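Local coordinates for protein hydrolase, NUDIX family (Clostridium perfringens ATCC 13124, PDB 3F6A) that probably hydrolyses a nucleoside diphosphate linked to another group, as a NUDIX family member whose own substrate is not established, at residues 10-15 and 102-107. Numbering follows the deposited sequence.
Sequences SVFIVC and VYYATT
Ser10 O accepts a hydrogen bond from Tyr103 N, the first of five between residues 10-15 and 102-107. The two strands, 7-15 and 98-106, run parallel inside the mixed sheet of the NUDIX fold, an alpha/beta/alpha sandwich. Phe12 N donates to Tyr103 O at 2.9 Å. Phe12 O takes Ala105 N, and Val14 N gives to Ala105 O at 2.8 Å. The bond from Thr107 N to Val14 O is the longest, at 3.1 Å, and the most bent, with 148° at the hydrogen. Each of the five carbonyl oxygens also meets a CA-H of the other strand; Val11 CA lies 3.3 Å from Tyr103 O. The backbones of Val11 and Ile13 are hydrogen-bonded to Leu33 and Leu20 of the neighbouring antiparallel strands.

Phe12, Val102 and Tyr104 share one face, where helix 138-150 covers them through Met143. The side chains of Phe12 and Tyr104 run side by side and point the same way, but their ring planes stand at 85°, an oblique pair; Tyr104 CE1 meets Phe12 CD2 at 3.7 Å. Val102 CG1 stands anti to the backbone N (chi1 -176°), which carries it to the edge of the Phe12 ring. Val11, Ile13, Tyr103 and Ala105 occupy the other face, where the first three touch helix 43-55.

Three hydroxyls have partners outside the two segments. Ser10 OG bonds to Asp100, Tyr104 OH to Glu146 on helix 138-150, and Thr107 OG1 to Asn58 O. The methyl of Thr107 is left to pack on apolar atoms: CG2 lies 3.6 Å from Ile13 CG2 and 3.9 Å from Cys15 CB.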
loop_
_atom_site.group_PDB
_atom_site.type_symbol
_atom_site.label_atom_id
_atom_site.label_comp_id
_atom_site.label_asym_id
_atom_site.label_seq_id
_atom_site.Cartn_x
_atom_site.Cartn_y
_atom_site.Cartn_z
ATOM N N SER A 10 -2.725 -9.660 -3.851
ATOM C CA SER A 10 -1.958 -10.851 -4.195
ATOM C C SER A 10 -1.320 -11.306 -2.895
ATOM O O SER A 10 -0.951 -10.480 -2.065
ATOM C CB SER A 10 -0.853 -10.532 -5.214
ATOM O OG SER A 10 -1.394 -10.341 -6.507
ATOM N N VAL A 11 -1.198 -12.615 -2.716
ATOM C CA VAL A 11 -0.604 -13.153 -1.504
ATOM C C VAL A 11 0.350 -14.290 -1.811
ATOM O O VAL A 11 -0.027 -15.270 -2.447
ATOM C CB VAL A 11 -1.667 -13.721 -0.543
ATOM C CG1 VAL A 11 -1.098 -13.789 0.863
ATOM C CG2 VAL A 11 -2.921 -12.885 -0.592
ATOM N N PHE A 12 1.584 -14.149 -1.351
ATOM C CA PHE A 12 2.595 -15.168 -1.519
ATOM C C PHE A 12 2.638 -15.872 -0.177
ATOM O O PHE A 12 3.039 -15.292 0.829
ATOM C CB PHE A 12 3.934 -14.519 -1.861
ATOM C CG PHE A 12 4.019 -14.043 -3.285
ATOM C CD1 PHE A 12 4.489 -14.890 -4.282
ATOM C CD2 PHE A 12 3.592 -12.764 -3.634
ATOM C CE1 PHE A 12 4.537 -14.471 -5.608
ATOM C CE2 PHE A 12 3.637 -12.335 -4.965
ATOM C CZ PHE A 12 4.106 -13.186 -5.950
ATOM N N ILE A 13 2.205 -17.128 -0.169
ATOM C CA ILE A 13 2.142 -17.913 1.056
ATOM C C ILE A 13 3.306 -18.882 1.185
ATOM O O ILE A 13 3.575 -19.669 0.278
ATOM C CB ILE A 13 0.812 -18.696 1.111
ATOM C CG1 ILE A 13 -0.350 -17.712 0.971
ATOM C CG2 ILE A 13 0.707 -19.474 2.413
ATOM C CD1 ILE A 13 -1.707 -18.356 0.832
ATOM N N VAL A 14 3.988 -18.820 2.323
ATOM C CA VAL A 14 5.133 -19.678 2.580
ATOM C C VAL A 14 4.868 -20.725 3.659
ATOM O O VAL A 14 4.355 -20.411 4.729
ATOM C CB VAL A 14 6.362 -18.830 3.011
ATOM C CG1 VAL A 14 7.493 -19.743 3.500
ATOM C CG2 VAL A 14 6.829 -17.966 1.843
ATOM N N CYS A 15 5.209 -21.973 3.362
ATOM C CA CYS A 15 5.066 -23.061 4.325
ATOM C C CYS A 15 6.480 -23.614 4.452
ATOM O O CYS A 15 7.059 -24.083 3.469
ATOM C CB CYS A 15 4.118 -24.150 3.812
ATOM S SG CYS A 15 3.767 -25.430 5.063
ATOM N N VAL A 102 0.398 -6.316 -2.931
ATOM C CA VAL A 102 1.060 -7.584 -2.646
ATOM C C VAL A 102 1.424 -7.803 -1.188
ATOM O O VAL A 102 2.072 -6.966 -0.570
ATOM C CB VAL A 102 2.337 -7.720 -3.483
ATOM C CG1 VAL A 102 2.967 -9.087 -3.257
ATOM C CG2 VAL A 102 2.009 -7.516 -4.941
ATOM N N TYR A 103 1.022 -8.957 -0.659
ATOM C CA TYR A 103 1.290 -9.323 0.725
ATOM C C TYR A 103 2.014 -10.658 0.787
ATOM O O TYR A 103 1.868 -11.497 -0.105
ATOM C CB TYR A 103 -0.026 -9.458 1.499
ATOM C CG TYR A 103 -0.802 -8.178 1.656
ATOM C CD1 TYR A 103 -0.748 -7.449 2.843
ATOM C CD2 TYR A 103 -1.599 -7.688 0.615
ATOM C CE1 TYR A 103 -1.467 -6.265 2.996
ATOM C CE2 TYR A 103 -2.324 -6.504 0.761
ATOM C CZ TYR A 103 -2.249 -5.802 1.953
ATOM O OH TYR A 103 -2.956 -4.635 2.106
ATOM N N TYR A 104 2.799 -10.852 1.843
ATOM C CA TYR A 104 3.507 -12.109 2.049
ATOM C C TYR A 104 2.909 -12.688 3.325
ATOM O O TYR A 104 2.549 -11.944 4.237
ATOM C CB TYR A 104 5.018 -11.886 2.225
ATOM C CG TYR A 104 5.727 -11.290 1.015
ATOM C CD1 TYR A 104 5.160 -11.348 -0.259
ATOM C CD2 TYR A 104 6.977 -10.689 1.148
ATOM C CE1 TYR A 104 5.826 -10.822 -1.375
ATOM C CE2 TYR A 104 7.651 -10.161 0.046
ATOM C CZ TYR A 104 7.069 -10.230 -1.212
ATOM O OH TYR A 104 7.742 -9.706 -2.296
ATOM N N ALA A 105 2.796 -14.009 3.389
ATOM C CA ALA A 105 2.216 -14.659 4.559
ATOM C C ALA A 105 2.754 -16.069 4.752
ATOM O O ALA A 105 3.492 -16.586 3.923
ATOM C CB ALA A 105 0.704 -14.710 4.419
ATOM N N THR A 106 2.361 -16.684 5.861
ATOM C CA THR A 106 2.775 -18.040 6.180
ATOM C C THR A 106 1.536 -18.900 6.414
ATOM O O THR A 106 0.452 -18.378 6.670
ATOM C CB THR A 106 3.628 -18.068 7.462
ATOM O OG1 THR A 106 2.863 -17.526 8.547
ATOM C CG2 THR A 106 4.901 -17.244 7.282
ATOM N N THR A 107 1.706 -20.217 6.312
ATOM C CA THR A 107 0.626 -21.171 6.560
ATOM C C THR A 107 1.280 -22.429 7.148
ATOM O O THR A 107 2.483 -22.637 6.993
ATOM C CB THR A 107 -0.161 -21.505 5.269
ATOM O OG1 THR A 107 -1.427 -22.082 5.620
ATOM C CG2 THR A 107 0.608 -22.464 4.392
#